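Local coordinates for protein trans-4-hydroxy-L-proline dehydratase (Clostridioides difficile 70-100-2010, PDB 6VXC) that dehydrates trans-4-hydroxy-L-proline to (S)-1-pyrroline-5-carboxylate by glycyl radical chemistry in the anaerobic breakdown of hydroxyproline, at residues L722-G734 with L797-F809. Sequence-based numbering, arbitrary orientation.
Sequences LLNQRFAPSVVQG and LQDEIIGRTEQTF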
loop_
_atom_site.group_PDB
_atom_site.type_symbol
_atom_site.label_atom_id
_atom_site.label_comp_id
_atom_site.label_asym_id
_atom_site.label_seq_id
_atom_site.Cartn_x
_atom_site.Cartn_y
_atom_site.Cartn_z
ATOM N N LEU A 722 1.738 -6.979 -10.019
ATOM C CA LEU A 722 3.074 -6.561 -9.618
ATOM C C LEU A 722 4.124 -7.451 -10.280
ATOM O O LEU A 722 4.120 -8.669 -10.085
ATOM C CB LEU A 722 3.200 -6.614 -8.101
ATOM C CG LEU A 722 4.409 -5.901 -7.509
ATOM C CD1 LEU A 722 4.086 -5.530 -6.062
ATOM C CD2 LEU A 722 5.651 -6.754 -7.586
ATOM N N LEU A 723 5.036 -6.853 -11.039
ATOM C CA LEU A 723 6.119 -7.605 -11.676
ATOM C C LEU A 723 7.472 -7.040 -11.259
ATOM O O LEU A 723 7.789 -5.896 -11.590
ATOM C CB LEU A 723 5.991 -7.593 -13.204
ATOM C CG LEU A 723 7.163 -8.251 -13.973
ATOM C CD1 LEU A 723 7.337 -9.708 -13.561
ATOM C CD2 LEU A 723 6.972 -8.170 -15.478
ATOM N N ASN A 724 8.278 -7.865 -10.572
ATOM C CA ASN A 724 9.684 -7.592 -10.286
ATOM C C ASN A 724 10.567 -8.179 -11.379
ATOM O O ASN A 724 10.374 -9.323 -11.794
ATOM C CB ASN A 724 10.138 -8.226 -8.972
ATOM C CG ASN A 724 9.756 -7.437 -7.764
ATOM O OD1 ASN A 724 9.176 -7.979 -6.810
ATOM N ND2 ASN A 724 10.056 -6.158 -7.784
ATOM N N GLN A 725 11.546 -7.398 -11.829
ATOM C CA GLN A 725 12.625 -7.896 -12.673
ATOM C C GLN A 725 13.943 -7.346 -12.151
ATOM O O GLN A 725 13.982 -6.305 -11.492
ATOM C CB GLN A 725 12.425 -7.529 -14.152
ATOM C CG GLN A 725 11.376 -8.381 -14.916
ATOM C CD GLN A 725 11.791 -9.841 -15.076
ATOM O OE1 GLN A 725 12.577 -10.175 -15.958
ATOM N NE2 GLN A 725 11.250 -10.716 -14.233
ATOM N N ARG A 726 15.017 -8.075 -12.432
ATOM C CA ARG A 726 16.341 -7.778 -11.911
ATOM C C ARG A 726 17.364 -7.897 -13.034
ATOM O O ARG A 726 17.319 -8.850 -13.812
ATOM C CB ARG A 726 16.683 -8.728 -10.760
ATOM C CG ARG A 726 18.112 -8.681 -10.336
ATOM C CD ARG A 726 18.461 -9.839 -9.434
ATOM N NE ARG A 726 19.908 -9.939 -9.316
ATOM C CZ ARG A 726 20.557 -10.927 -8.718
ATOM N NH1 ARG A 726 19.896 -11.934 -8.163
ATOM N NH2 ARG A 726 21.881 -10.894 -8.678
ATOM N N PHE A 727 18.289 -6.942 -13.111
ATOM C CA PHE A 727 19.305 -6.923 -14.157
ATOM C C PHE A 727 20.701 -6.952 -13.558
ATOM O O PHE A 727 20.967 -6.318 -12.534
ATOM C CB PHE A 727 19.191 -5.683 -15.032
ATOM C CG PHE A 727 17.958 -5.656 -15.847
ATOM C CD1 PHE A 727 17.744 -6.603 -16.824
ATOM C CD2 PHE A 727 17.013 -4.670 -15.651
ATOM C CE1 PHE A 727 16.588 -6.589 -17.565
ATOM C CE2 PHE A 727 15.868 -4.647 -16.405
ATOM C CZ PHE A 727 15.656 -5.612 -17.352
ATOM N N ALA A 728 21.589 -7.664 -14.227
ATOM C CA ALA A 728 23.001 -7.567 -13.911
ATOM C C ALA A 728 23.451 -6.127 -14.109
ATOM O O ALA A 728 23.094 -5.508 -15.113
ATOM C CB ALA A 728 23.815 -8.505 -14.809
ATOM N N PRO A 729 24.207 -5.552 -13.177
ATOM C CA PRO A 729 24.647 -4.158 -13.374
ATOM C C PRO A 729 25.439 -3.955 -14.658
ATOM O O PRO A 729 25.315 -2.904 -15.295
ATOM C CB PRO A 729 25.492 -3.876 -12.125
ATOM C CG PRO A 729 24.992 -4.882 -11.095
ATOM C CD PRO A 729 24.613 -6.105 -11.873
ATOM N N SER A 730 26.184 -4.956 -15.119
ATOM C CA SER A 730 27.010 -4.728 -16.300
ATOM C C SER A 730 26.181 -4.602 -17.573
ATOM O O SER A 730 26.649 -3.988 -18.539
ATOM C CB SER A 730 28.044 -5.841 -16.458
ATOM O OG SER A 730 27.429 -7.117 -16.434
ATOM N N VAL A 731 24.956 -5.147 -17.599
ATOM C CA VAL A 731 24.180 -5.174 -18.836
ATOM C C VAL A 731 23.282 -3.967 -19.005
ATOM O O VAL A 731 22.611 -3.854 -20.038
ATOM C CB VAL A 731 23.335 -6.462 -18.937
ATOM C CG1 VAL A 731 24.226 -7.668 -18.806
ATOM C CG2 VAL A 731 22.236 -6.483 -17.867
ATOM N N VAL A 732 23.228 -3.067 -18.033
ATOM C CA VAL A 732 22.493 -1.826 -18.181
ATOM C C VAL A 732 23.440 -0.621 -18.246
ATOM O O VAL A 732 23.032 0.489 -17.955
ATOM C CB VAL A 732 21.442 -1.651 -17.068
ATOM C CG1 VAL A 732 20.407 -2.763 -17.136
ATOM C CG2 VAL A 732 22.103 -1.606 -15.700
ATOM N N GLN A 733 24.698 -0.820 -18.619
ATOM C CA GLN A 733 25.644 0.289 -18.627
ATOM C C GLN A 733 25.513 1.099 -19.904
ATOM O O GLN A 733 25.099 0.591 -20.948
ATOM C CB GLN A 733 27.084 -0.210 -18.475
ATOM C CG GLN A 733 27.423 -0.595 -17.070
ATOM C CD GLN A 733 28.619 -1.515 -16.979
ATOM O OE1 GLN A 733 29.098 -2.035 -17.984
ATOM N NE2 GLN A 733 29.110 -1.717 -15.762
ATOM N N GLY A 734 25.871 2.378 -19.805
ATOM C CA GLY A 734 25.901 3.265 -20.949
ATOM C C GLY A 734 24.525 3.643 -21.466
ATOM O O GLY A 734 23.488 3.347 -20.878
ATOM N N LEU A 797 13.739 -13.192 3.605
ATOM C CA LEU A 797 13.385 -12.229 2.567
ATOM C C LEU A 797 14.619 -11.769 1.798
ATOM O O LEU A 797 14.588 -11.661 0.569
ATOM C CB LEU A 797 12.664 -11.037 3.196
ATOM C CG LEU A 797 12.248 -9.883 2.274
ATOM C CD1 LEU A 797 11.505 -10.381 1.020
ATOM C CD2 LEU A 797 11.400 -8.898 3.054
ATOM N N GLN A 798 15.718 -11.504 2.503
ATOM C CA GLN A 798 16.972 -11.196 1.830
ATOM C C GLN A 798 17.330 -12.272 0.814
ATOM O O GLN A 798 17.678 -11.970 -0.335
ATOM C CB GLN A 798 18.096 -11.055 2.852
ATOM C CG GLN A 798 17.989 -9.845 3.745
ATOM C CD GLN A 798 19.126 -9.807 4.750
ATOM O OE1 GLN A 798 19.826 -10.803 4.930
ATOM N NE2 GLN A 798 19.326 -8.656 5.394
ATOM N N ASP A 799 17.262 -13.540 1.232
ATOM C CA ASP A 799 17.597 -14.634 0.331
ATOM C C ASP A 799 16.599 -14.765 -0.815
ATOM O O ASP A 799 16.964 -15.237 -1.895
ATOM C CB ASP A 799 17.690 -15.952 1.114
ATOM C CG ASP A 799 18.936 -16.020 2.006
ATOM O OD1 ASP A 799 19.818 -15.148 1.866
ATOM O OD2 ASP A 799 19.031 -16.949 2.832
ATOM N N GLU A 800 15.333 -14.406 -0.594
ATOM C CA GLU A 800 14.377 -14.414 -1.696
ATOM C C GLU A 800 14.820 -13.431 -2.777
ATOM O O GLU A 800 14.933 -13.788 -3.954
ATOM C CB GLU A 800 12.974 -14.082 -1.164
ATOM C CG GLU A 800 11.816 -14.254 -2.164
ATOM C CD GLU A 800 11.603 -13.025 -3.072
ATOM O OE1 GLU A 800 11.810 -13.129 -4.292
ATOM O OE2 GLU A 800 11.222 -11.955 -2.560
ATOM N N ILE A 801 15.173 -12.213 -2.368
ATOM C CA ILE A 801 15.592 -11.174 -3.314
ATOM C C ILE A 801 16.857 -11.590 -4.060
ATOM O O ILE A 801 16.961 -11.423 -5.281
ATOM C CB ILE A 801 15.793 -9.838 -2.573
ATOM C CG1 ILE A 801 14.440 -9.318 -2.066
ATOM C CG2 ILE A 801 16.561 -8.810 -3.460
ATOM C CD1 ILE A 801 14.536 -8.244 -1.035
ATOM N N ILE A 802 17.831 -12.146 -3.337
ATOM C CA ILE A 802 19.081 -12.582 -3.948
ATOM C C ILE A 802 18.845 -13.696 -4.963
ATOM O O ILE A 802 19.601 -13.833 -5.930
ATOM C CB ILE A 802 20.072 -13.042 -2.857
ATOM C CG1 ILE A 802 20.499 -11.861 -1.981
ATOM C CG2 ILE A 802 21.266 -13.729 -3.499
ATOM C CD1 ILE A 802 21.227 -12.255 -0.694
ATOM N N GLY A 803 17.843 -14.540 -4.727
ATOM C CA GLY A 803 17.530 -15.639 -5.615
ATOM C C GLY A 803 16.759 -15.260 -6.856
ATOM O O GLY A 803 16.603 -16.104 -7.744
ATOM N N ARG A 804 16.299 -14.013 -6.960
ATOM C CA ARG A 804 15.574 -13.605 -8.157
ATOM C C ARG A 804 16.508 -13.656 -9.366
ATOM O O ARG A 804 17.721 -13.495 -9.246
ATOM C CB ARG A 804 14.969 -12.207 -7.979
ATOM C CG ARG A 804 13.915 -12.123 -6.880
ATOM C CD ARG A 804 13.409 -10.697 -6.682
ATOM N NE ARG A 804 12.538 -10.553 -5.515
ATOM C CZ ARG A 804 12.033 -9.391 -5.101
ATOM N NH1 ARG A 804 12.304 -8.264 -5.757
ATOM N NH2 ARG A 804 11.252 -9.353 -4.033
ATOM N N THR A 805 15.940 -13.939 -10.533
ATOM C CA THR A 805 16.753 -14.196 -11.718
ATOM C C THR A 805 17.527 -12.952 -12.139
ATOM O O THR A 805 16.954 -11.875 -12.279
ATOM C CB THR A 805 15.866 -14.686 -12.852
ATOM O OG1 THR A 805 15.111 -15.807 -12.383
ATOM C CG2 THR A 805 16.723 -15.125 -14.055
ATOM N N GLU A 806 18.838 -13.094 -12.325
ATOM C CA GLU A 806 19.638 -11.965 -12.792
ATOM C C GLU A 806 19.552 -11.934 -14.317
ATOM O O GLU A 806 20.123 -12.786 -14.994
ATOM C CB GLU A 806 21.081 -12.058 -12.294
ATOM C CG GLU A 806 21.917 -10.790 -12.585
ATOM C CD GLU A 806 23.327 -10.824 -11.972
ATOM O OE1 GLU A 806 23.602 -10.076 -11.004
ATOM O OE2 GLU A 806 24.159 -11.594 -12.473
ATOM N N GLN A 807 18.796 -10.985 -14.863
ATOM C CA GLN A 807 18.553 -10.969 -16.299
ATOM C C GLN A 807 19.688 -10.279 -17.051
ATOM O O GLN A 807 20.367 -9.396 -16.526
ATOM C CB GLN A 807 17.232 -10.269 -16.625
ATOM C CG GLN A 807 16.016 -10.872 -15.912
ATOM C CD GLN A 807 15.547 -12.193 -16.514
ATOM O OE1 GLN A 807 16.337 -12.973 -17.069
ATOM N NE2 GLN A 807 14.253 -12.448 -16.406
ATOM N N THR A 808 19.880 -10.694 -18.292
ATOM C CA THR A 808 20.729 -9.985 -19.235
ATOM C C THR A 808 19.925 -9.624 -20.478
ATOM O O THR A 808 18.912 -10.255 -20.792
ATOM C CB THR A 808 21.955 -10.828 -19.627
ATOM O OG1 THR A 808 21.516 -12.018 -20.273
ATOM C CG2 THR A 808 22.774 -11.212 -18.416
ATOM N N PHE A 809 20.345 -8.565 -21.154
ATOM C CA PHE A 809 19.815 -8.271 -22.473
ATOM C C PHE A 809 20.661 -8.980 -23.537
ATOM O O PHE A 809 20.161 -9.418 -24.580
ATOM C CB PHE A 809 19.766 -6.771 -22.735
ATOM C CG PHE A 809 18.787 -6.041 -21.874
ATOM C CD1 PHE A 809 17.440 -6.234 -22.050
ATOM C CD2 PHE A 809 19.211 -5.123 -20.934
ATOM C CE1 PHE A 809 16.527 -5.568 -21.281
ATOM C CE2 PHE A 809 18.293 -4.436 -20.164
ATOM C CZ PHE A 809 16.949 -4.662 -20.336
ATOM O OXT PHE A 809 21.881 -9.115 -23.373
HETATM O O HOH W 1 14.465 -11.024 -12.498
#
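Arg-726 lays one face of its guanidinium against Glu-806, whose CB sits over its centre. CG stands anti to the backbone N (chi1 169°) and the chain runs extended from there, carrying the charged end to the C-terminal end of helix 795-803. There NH1 lies 2.9 Å from Ile-802 O and equally far from Arg-804 O, two weak hydrogen bonds that give these backbone carbonyls a cationic partner. NH2 adds a salt bridge to Glu-806 OE1 at 3.0 Å, its hydrogen bond again weak, the carboxylate turned 79° from the guanidinium plane. Lys-763 and Phe-761 also touch this arginine.

Backbones join in a single beta bridge between Phe-727 and Gln-807: Gln-807 N donates to Arg-726 O, and Ala-728 N returns a nearly straight bond to Gln-807 O. A water links Thr-805 O with Arg-726 N, the latter weakly. Bent at chi2, Gln-807 folds its amide back so that NE2 meets a lone pair of Gln-725 OE1 at 2.9 Å.

The C-terminal Phe-809 forms an offset stack on Phe-727, centroids 4.6 Å apart and planes inclined by 29°; Val-731 O and Val-732 CG1 lie at the edge of the terminal ring. Val-731 CG1 meets Thr-808 CG2 at 3.8 Å. Arg-804, which grips the Glu-800 carboxylate side-on through NE and NH2 and also bonds to Val-783 O, turns a guanidinium face to the Asn-724 side chain, which lies about 9 Å from that of Cys-454, the probable radical cysteine. One bridge ties the C-terminal tail beside outermost strand 724-726 of a mixed sheet, in this enzyme's glycine radical domain.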